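Local coordinates for protein AGR_C_4470p (PDB 2HQV) that is of unknown function but belongs to the ChuX/HutX haem-utilisation family and so probably takes part in handling haem, at residues 109-114 against 123-128; 134-139 against 180-185. All blocks are in the same frame, centred on the assembly; numbering follows the deposited sequence.

Contact 1 (109-114 against 123-128); sequences HGWFNI and HIKKDN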
ATOM      1  N   HIS A 109     -17.615   7.137   8.810  1.00 31.74           N
ATOM      2  CA  HIS A 109     -16.961   6.300   9.804  1.00 34.60           C
ATOM      3  C   HIS A 109     -15.428   6.255   9.774  1.00 34.00           C
ATOM      4  O   HIS A 109     -14.830   5.184   9.759  1.00 32.39           O
ATOM      5  CB  HIS A 109     -17.543   4.887   9.734  1.00 37.91           C
ATOM      6  CG  HIS A 109     -19.027   4.851   9.938  1.00 41.74           C
ATOM      7  ND1 HIS A 109     -19.924   5.184   8.945  1.00 42.40           N
ATOM      8  CD2 HIS A 109     -19.770   4.596  11.042  1.00 42.79           C
ATOM      9  CE1 HIS A 109     -21.153   5.139   9.428  1.00 43.09           C
ATOM     10  NE2 HIS A 109     -21.086   4.785  10.700  1.00 42.82           N
ATOM     11  N   GLY A 110     -14.803   7.427   9.768  1.00 32.70           N
ATOM     12  CA  GLY A 110     -13.352   7.492   9.793  1.00 34.61           C
ATOM     13  C   GLY A 110     -12.628   7.310   8.474  1.00 33.30           C
ATOM     14  O   GLY A 110     -11.411   7.495   8.411  1.00 34.17           O
ATOM     15  N   TRP A 111     -13.360   6.943   7.430  1.00 31.62           N
ATOM     16  CA  TRP A 111     -12.758   6.745   6.120  1.00 31.91           C
ATOM     17  C   TRP A 111     -13.142   7.834   5.129  1.00 32.05           C
ATOM     18  O   TRP A 111     -14.297   8.293   5.073  1.00 29.15           O
ATOM     19  CB  TRP A 111     -13.134   5.377   5.542  1.00 33.04           C
ATOM     20  CG  TRP A 111     -12.503   4.209   6.258  1.00 35.39           C
ATOM     21  CD1 TRP A 111     -12.947   3.603   7.407  1.00 36.24           C
ATOM     22  CD2 TRP A 111     -11.315   3.506   5.868  1.00 35.02           C
ATOM     23  NE1 TRP A 111     -12.109   2.562   7.747  1.00 34.94           N
ATOM     24  CE2 TRP A 111     -11.101   2.481   6.823  1.00 35.09           C
ATOM     25  CE3 TRP A 111     -10.413   3.636   4.803  1.00 35.85           C
ATOM     26  CZ2 TRP A 111     -10.018   1.594   6.743  1.00 37.15           C
ATOM     27  CZ3 TRP A 111      -9.337   2.751   4.723  1.00 37.05           C
ATOM     28  CH2 TRP A 111      -9.151   1.743   5.689  1.00 34.54           C
ATOM     29  N   PHE A 112     -12.141   8.234   4.358  1.00 30.53           N
ATOM     30  CA  PHE A 112     -12.254   9.255   3.336  1.00 32.09           C
ATOM     31  C   PHE A 112     -12.234   8.473   2.027  1.00 32.68           C
ATOM     32  O   PHE A 112     -11.191   7.967   1.596  1.00 29.69           O
ATOM     33  CB  PHE A 112     -11.053  10.204   3.454  1.00 31.42           C
ATOM     34  CG  PHE A 112     -11.174  11.458   2.640  1.00 34.56           C
ATOM     35  CD1 PHE A 112     -12.141  12.412   2.943  1.00 35.82           C
ATOM     36  CD2 PHE A 112     -10.295  11.704   1.586  1.00 34.86           C
ATOM     37  CE1 PHE A 112     -12.231  13.590   2.213  1.00 37.47           C
ATOM     38  CE2 PHE A 112     -10.372  12.881   0.847  1.00 35.17           C
ATOM     39  CZ  PHE A 112     -11.342  13.828   1.159  1.00 37.82           C
ATOM     40  N   ASN A 113     -13.405   8.362   1.413  1.00 32.16           N
ATOM     41  CA  ASN A 113     -13.578   7.624   0.178  1.00 33.56           C
ATOM     42  C   ASN A 113     -13.391   8.533  -1.032  1.00 35.39           C
ATOM     43  O   ASN A 113     -14.204   9.421  -1.303  1.00 32.49           O
ATOM     44  CB  ASN A 113     -14.960   6.976   0.200  1.00 36.61           C
ATOM     45  CG  ASN A 113     -15.214   6.226   1.504  1.00 37.85           C
ATOM     46  OD1 ASN A 113     -16.268   6.367   2.124  1.00 40.31           O
ATOM     47  ND2 ASN A 113     -14.239   5.428   1.924  1.00 36.71           N
ATOM     48  N   ILE A 114     -12.301   8.299  -1.754  1.00 34.72           N
ATOM     49  CA  ILE A 114     -11.958   9.107  -2.916  1.00 38.69           C
ATOM     50  C   ILE A 114     -12.210   8.424  -4.251  1.00 41.17           C
ATOM     51  O   ILE A 114     -11.671   7.351  -4.532  1.00 40.38           O
ATOM     52  CB  ILE A 114     -10.480   9.535  -2.864  1.00 37.65           C
ATOM     53  CG1 ILE A 114      -9.589   8.306  -2.633  1.00 35.23           C
ATOM     54  CG2 ILE A 114     -10.282  10.579  -1.772  1.00 38.92           C
ATOM     55  CD1 ILE A 114      -8.096   8.604  -2.705  1.00 35.52           C
ATOM     56  N   HIS A 123      -9.801   4.252  -0.719  1.00 30.52           N
ATOM     57  CA  HIS A 123     -10.233   4.677   0.607  1.00 31.07           C
ATOM     58  C   HIS A 123      -9.083   4.969   1.548  1.00 30.25           C
ATOM     59  O   HIS A 123      -8.195   4.133   1.731  1.00 26.96           O
ATOM     60  CB  HIS A 123     -11.091   3.573   1.214  1.00 33.42           C
ATOM     61  CG  HIS A 123     -12.101   3.016   0.266  1.00 34.90           C
ATOM     62  ND1 HIS A 123     -13.343   3.583   0.084  1.00 38.41           N
ATOM     63  CD2 HIS A 123     -12.027   1.980  -0.604  1.00 36.66           C
ATOM     64  CE1 HIS A 123     -13.991   2.923  -0.860  1.00 39.68           C
ATOM     65  NE2 HIS A 123     -13.212   1.946  -1.294  1.00 38.26           N
ATOM     66  N   ILE A 124      -9.131   6.148   2.167  1.00 28.69           N
ATOM     67  CA  ILE A 124      -8.108   6.572   3.109  1.00 28.18           C
ATOM     68  C   ILE A 124      -8.683   6.567   4.531  1.00 29.76           C
ATOM     69  O   ILE A 124      -9.754   7.139   4.773  1.00 27.45           O
ATOM     70  CB  ILE A 124      -7.612   7.983   2.742  1.00 27.92           C
ATOM     71  CG1 ILE A 124      -7.002   7.954   1.333  1.00 26.75           C
ATOM     72  CG2 ILE A 124      -6.611   8.480   3.774  1.00 30.58           C
ATOM     73  CD1 ILE A 124      -6.460   9.289   0.852  1.00 29.79           C
ATOM     74  N   LYS A 125      -7.988   5.923   5.469  1.00 29.00           N
ATOM     75  CA  LYS A 125      -8.479   5.884   6.846  1.00 31.96           C
ATOM     76  C   LYS A 125      -8.065   7.180   7.536  1.00 31.62           C
ATOM     77  O   LYS A 125      -7.126   7.219   8.340  1.00 30.79           O
ATOM     78  CB  LYS A 125      -7.929   4.668   7.603  1.00 33.72           C
ATOM     79  CG  LYS A 125      -8.729   4.356   8.877  1.00 37.33           C
ATOM     80  CD  LYS A 125      -8.259   3.090   9.578  1.00 40.26           C
ATOM     81  CE  LYS A 125      -9.060   2.842  10.858  1.00 44.29           C
ATOM     82  NZ  LYS A 125      -8.626   1.584  11.534  1.00 47.54           N
ATOM     83  N   LYS A 126      -8.792   8.237   7.191  1.00 29.54           N
ATOM     84  CA  LYS A 126      -8.563   9.579   7.693  1.00 32.42           C
ATOM     85  C   LYS A 126      -8.470   9.690   9.208  1.00 32.79           C
ATOM     86  O   LYS A 126      -7.669  10.469   9.715  1.00 30.27           O
ATOM     87  CB  LYS A 126      -9.665  10.518   7.177  1.00 32.81           C
ATOM     88  CG  LYS A 126      -9.574  11.945   7.693  1.00 34.93           C
ATOM     89  CD  LYS A 126     -10.803  12.760   7.306  1.00 36.79           C
ATOM     90  CE  LYS A 126     -10.823  14.104   8.024  1.00 40.07           C
ATOM     91  NZ  LYS A 126     -12.076  14.873   7.781  1.00 38.59           N
ATOM     92  N   ASP A 127      -9.271   8.916   9.935  1.00 33.12           N
ATOM     93  CA  ASP A 127      -9.229   9.017  11.387  1.00 36.30           C
ATOM     94  C   ASP A 127      -7.952   8.447  12.000  1.00 34.44           C
ATOM     95  O   ASP A 127      -7.740   8.549  13.201  1.00 35.06           O
ATOM     96  CB  ASP A 127     -10.487   8.391  12.014  1.00 37.08           C
ATOM     97  CG  ASP A 127     -10.495   6.871  11.975  1.00 38.97           C
ATOM     98  OD1 ASP A 127      -9.665   6.253  11.279  1.00 37.96           O
ATOM     99  OD2 ASP A 127     -11.364   6.291  12.653  1.00 37.60           O
ATOM    100  N   ASN A 128      -7.091   7.873  11.166  1.00 34.08           N
ATOM    101  CA  ASN A 128      -5.815   7.321  11.635  1.00 35.16           C
ATOM    102  C   ASN A 128      -4.704   8.371  11.529  1.00 33.39           C
ATOM    103  O   ASN A 128      -3.602   8.174  12.038  1.00 32.45           O
ATOM    104  CB  ASN A 128      -5.392   6.116  10.790  1.00 36.03           C
ATOM    105  CG  ASN A 128      -5.934   4.795  11.314  1.00 41.16           C
ATOM    106  OD1 ASN A 128      -5.510   3.723  10.868  1.00 42.41           O
ATOM    107  ND2 ASN A 128      -6.872   4.858  12.250  1.00 38.49           N
TER

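Contact 2 (134-139 against 180-185); sequences FVDRGF and ELRDGF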
ATOM      1  N   PHE A 134       5.186  18.127   5.589  1.00 28.52           N
ATOM      2  CA  PHE A 134       5.689  18.579   4.301  1.00 29.57           C
ATOM      3  C   PHE A 134       7.198  18.365   4.323  1.00 31.50           C
ATOM      4  O   PHE A 134       7.913  19.011   5.095  1.00 30.75           O
ATOM      5  CB  PHE A 134       5.358  20.065   4.096  1.00 29.27           C
ATOM      6  CG  PHE A 134       3.888  20.356   4.063  1.00 28.15           C
ATOM      7  CD1 PHE A 134       3.132  20.341   5.233  1.00 29.99           C
ATOM      8  CD2 PHE A 134       3.251  20.617   2.853  1.00 29.42           C
ATOM      9  CE1 PHE A 134       1.762  20.581   5.200  1.00 30.02           C
ATOM     10  CE2 PHE A 134       1.882  20.858   2.802  1.00 31.44           C
ATOM     11  CZ  PHE A 134       1.129  20.841   3.976  1.00 31.04           C
ATOM     12  N   VAL A 135       7.672  17.446   3.484  1.00 30.95           N
ATOM     13  CA  VAL A 135       9.090  17.107   3.422  1.00 29.44           C
ATOM     14  C   VAL A 135       9.756  17.714   2.188  1.00 30.60           C
ATOM     15  O   VAL A 135       9.379  17.431   1.055  1.00 29.73           O
ATOM     16  CB  VAL A 135       9.264  15.573   3.430  1.00 30.04           C
ATOM     17  CG1 VAL A 135      10.737  15.197   3.460  1.00 29.14           C
ATOM     18  CG2 VAL A 135       8.532  14.986   4.640  1.00 28.87           C
ATOM     19  N   ASP A 136      10.749  18.562   2.436  1.00 31.65           N
ATOM     20  CA  ASP A 136      11.478  19.262   1.384  1.00 31.54           C
ATOM     21  C   ASP A 136      12.963  18.995   1.631  1.00 33.73           C
ATOM     22  O   ASP A 136      13.590  19.658   2.453  1.00 31.56           O
ATOM     23  CB  ASP A 136      11.171  20.767   1.488  1.00 28.64           C
ATOM     24  CG  ASP A 136      11.906  21.601   0.452  1.00 30.86           C
ATOM     25  OD1 ASP A 136      12.828  21.076  -0.216  1.00 26.68           O
ATOM     26  OD2 ASP A 136      11.557  22.798   0.312  1.00 28.45           O
ATOM     27  N   ARG A 137      13.509  18.013   0.927  1.00 36.92           N
ATOM     28  CA  ARG A 137      14.899  17.666   1.117  1.00 42.27           C
ATOM     29  C   ARG A 137      15.580  17.079  -0.092  1.00 43.91           C
ATOM     30  O   ARG A 137      14.950  16.635  -1.052  1.00 43.13           O
ATOM     31  CB  ARG A 137      15.055  16.671   2.264  1.00 42.71           C
ATOM     32  CG  ARG A 137      14.236  15.408   2.098  1.00 45.90           C
ATOM     33  CD  ARG A 137      14.394  14.487   3.296  1.00 49.26           C
ATOM     34  NE  ARG A 137      15.674  13.783   3.290  1.00 54.81           N
ATOM     35  CZ  ARG A 137      15.910  12.652   2.627  1.00 55.43           C
ATOM     36  NH1 ARG A 137      14.952  12.076   1.910  1.00 55.17           N
ATOM     37  NH2 ARG A 137      17.117  12.105   2.666  1.00 58.19           N
ATOM     38  N   GLY A 138      16.902  17.079  -0.014  1.00 47.85           N
ATOM     39  CA  GLY A 138      17.712  16.519  -1.068  1.00 51.66           C
ATOM     40  C   GLY A 138      17.504  15.021  -1.079  1.00 54.74           C
ATOM     41  O   GLY A 138      17.582  14.349  -0.053  1.00 54.79           O
ATOM     42  N   PHE A 139      17.186  14.504  -2.248  1.00 57.75           N
ATOM     43  CA  PHE A 139      16.991  13.088  -2.428  1.00 56.40           C
ATOM     44  C   PHE A 139      18.004  12.654  -3.446  1.00 50.69           C
ATOM     45  O   PHE A 139      17.853  12.934  -4.632  1.00 59.68           O
ATOM     46  CB  PHE A 139      15.590  12.810  -2.948  1.00 61.09           C
ATOM     47  N   GLU A 180       4.304  27.413  -0.842  1.00 33.01           N
ATOM     48  CA  GLU A 180       3.345  28.350  -0.275  1.00 37.64           C
ATOM     49  C   GLU A 180       2.604  27.704   0.900  1.00 35.22           C
ATOM     50  O   GLU A 180       2.568  28.242   2.004  1.00 35.13           O
ATOM     51  CB  GLU A 180       2.355  28.744  -1.372  1.00 43.63           C
ATOM     52  CG  GLU A 180       1.373  29.839  -1.026  1.00 51.59           C
ATOM     53  CD  GLU A 180       0.258  29.931  -2.064  1.00 56.04           C
ATOM     54  OE1 GLU A 180       0.566  29.864  -3.275  1.00 57.55           O
ATOM     55  OE2 GLU A 180      -0.921  30.070  -1.671  1.00 57.85           O
ATOM     56  N   LEU A 181       2.009  26.544   0.656  1.00 31.63           N
ATOM     57  CA  LEU A 181       1.275  25.840   1.701  1.00 30.29           C
ATOM     58  C   LEU A 181       2.197  25.437   2.860  1.00 30.04           C
ATOM     59  O   LEU A 181       1.869  25.662   4.034  1.00 25.75           O
ATOM     60  CB  LEU A 181       0.588  24.606   1.113  1.00 28.50           C
ATOM     61  CG  LEU A 181      -0.311  23.808   2.056  1.00 27.90           C
ATOM     62  CD1 LEU A 181      -1.420  24.713   2.610  1.00 29.96           C
ATOM     63  CD2 LEU A 181      -0.896  22.632   1.308  1.00 30.11           C
ATOM     64  N   ARG A 182       3.350  24.851   2.527  1.00 28.80           N
ATOM     65  CA  ARG A 182       4.327  24.425   3.536  1.00 30.16           C
ATOM     66  C   ARG A 182       4.814  25.607   4.387  1.00 31.84           C
ATOM     67  O   ARG A 182       4.877  25.503   5.612  1.00 29.95           O
ATOM     68  CB  ARG A 182       5.520  23.730   2.857  1.00 30.06           C
ATOM     69  CG  ARG A 182       6.595  23.166   3.813  1.00 31.28           C
ATOM     70  CD  ARG A 182       7.634  24.200   4.261  1.00 35.57           C
ATOM     71  NE  ARG A 182       8.695  24.424   3.277  1.00 41.22           N
ATOM     72  CZ  ARG A 182       8.555  25.147   2.174  1.00 45.24           C
ATOM     73  NH1 ARG A 182       7.393  25.723   1.909  1.00 50.42           N
ATOM     74  NH2 ARG A 182       9.573  25.300   1.336  1.00 41.82           N
ATOM     75  N   ASP A 183       5.154  26.725   3.743  1.00 31.93           N
ATOM     76  CA  ASP A 183       5.631  27.901   4.479  1.00 35.11           C
ATOM     77  C   ASP A 183       4.629  28.345   5.548  1.00 36.55           C
ATOM     78  O   ASP A 183       5.017  28.743   6.646  1.00 33.29           O
ATOM     79  CB  ASP A 183       5.886  29.083   3.534  1.00 33.56           C
ATOM     80  CG  ASP A 183       7.072  28.865   2.626  1.00 34.16           C
ATOM     81  OD1 ASP A 183       7.934  28.021   2.954  1.00 32.23           O
ATOM     82  OD2 ASP A 183       7.149  29.559   1.587  1.00 32.43           O
ATOM     83  N   GLY A 184       3.344  28.278   5.210  1.00 36.52           N
ATOM     84  CA  GLY A 184       2.301  28.684   6.138  1.00 38.97           C
ATOM     85  C   GLY A 184       2.256  27.922   7.448  1.00 40.13           C
ATOM     86  O   GLY A 184       1.707  28.411   8.440  1.00 39.43           O
ATOM     87  N   PHE A 185       2.830  26.724   7.461  1.00 40.17           N
ATOM     88  CA  PHE A 185       2.844  25.895   8.659  1.00 42.10           C
ATOM     89  C   PHE A 185       4.164  26.010   9.407  1.00 43.63           C
ATOM     90  O   PHE A 185       4.305  25.509  10.524  1.00 43.21           O
ATOM     91  CB  PHE A 185       2.569  24.434   8.287  1.00 40.75           C
ATOM     92  CG  PHE A 185       1.145  24.174   7.883  1.00 42.25           C
ATOM     93  CD1 PHE A 185       0.118  24.263   8.820  1.00 41.84           C
ATOM     94  CD2 PHE A 185       0.825  23.864   6.565  1.00 41.57           C
ATOM     95  CE1 PHE A 185      -1.210  24.050   8.452  1.00 43.06           C
ATOM     96  CE2 PHE A 185      -0.497  23.648   6.186  1.00 42.40           C
ATOM     97  CZ  PHE A 185      -1.523  23.740   7.131  1.00 42.90           C
TER

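Contact 1 (109-114 against 123-128)
Trp111 lies flat against the extended side chain of Lys125, whose methylenes run over one face of the indole. Lys125 CB sits 3.6 Å from the centroid of the Trp111 six-membered ring, almost on the ring normal, in a CH-pi contact; CG and CD then pack against CE2 and CZ2 over the same face. The lysine chain passes obliquely over the ring, with CG anti to the backbone N (chi1 -163°) and the chain straight beyond it. At the indole edge, Trp111 CZ3 meets His123 O at 3.5 Å. Next to the tryptophan, Asn113 brings ND2 to 2.8 Å from His123 ND1, the amide turned steeply, 75°, to the imidazole and approaching at its edge. On the other side of the sheet Phe112 CB packs on Ile124 CB, and Ile114 CD1 touches Ile124 CD1; helix 72-79 covers these apolar groups through Phe72 and Trp76.

The backbones pair through Phe112 and Ile124, an antiparallel hydrogen-bonded pair. Phe112 N gives a nearly straight bond of 2.7 Å to Ile124 O, and Ile124 N returns one of 2.8 Å to Phe112 O. Beyond an inverse gamma turn centred on Lys125, Asp127 N donates to a lone pair of Gly110 O at 3.0 Å, tying the following 3-10 segment to the residue just before strand 111-114. Lys126 extends its amine to Asp73 and Glu107. Strand 123-124 also pairs with a strand of the second subunit, so this short antiparallel beta hairpin forms part of a sheet continuous across the dimer interface.

Contact 2 (134-139 against 180-185)
The Phe134 ring carries Arg182 CA over one face, 4.3 Å from the ring centroid, while Leu181 CD2 meets its edge near the ring plane, 3.6 Å from Phe134 CE2. Phe185 approaches obliquely: the two phenyl planes are only 24° apart but slid so far that they barely overlap, and Phe134 CE1 comes to 3.7 Å from Phe185 CD2. Consecutive turns of helix 180-185 thus hold the ring from several directions. Closest of all is the aliphatic part of Arg182, whose CG lies 3.4 Å from Phe134 CB.

With chi1 at -177° the arginine first runs past the phenylalanine, then bends at chi2 and chi3, which carries its guanidinium to the acidic groups. There NH1 makes a short salt bridge of 2.6 Å to Asp183 OD1 on the same helix. NH2 makes a longer one, 3.4 Å, to Asp136 OD2 with a weak, bent hydrogen bond. Arg143 is the stronger partner of that carboxylate oxygen, so Asp136 is shared between two arginines and would probably be stabilised in its charged form.

Phe134 also packs on Val147 of strand 142-151 and Ile75 of helix 72-79, while Arg182 and Phe185 rest on Val65 of strand 64-68. The arrangement is an alpha/beta layer contact, segment 180-185 of the C-terminal helix crossing segment 134-139 at 108° on a face of the six-stranded antiparallel sheet.

How the contacts relate
Contact 1 closes before contact 2 opens, and strand 129-139 is the next strand after 123-124, past the turn and 3-10 segment. Their centres lie 24 Å apart, on opposite sides of the chain's centre, and their nearest atoms stay about 13 Å from each other. Helix 72-79 is common to both: Phe72 and Trp76 face the hairpin of contact 1, whereas Ile75 and Glu78 meet side chains of contact 2. The settings differ, since both segments of contact 1 border the second subunit, while 134-139 and 180-185 touch no other chain of the assembly. No haem-binding residue is established here, so neither contact can be assigned to a ligand pocket.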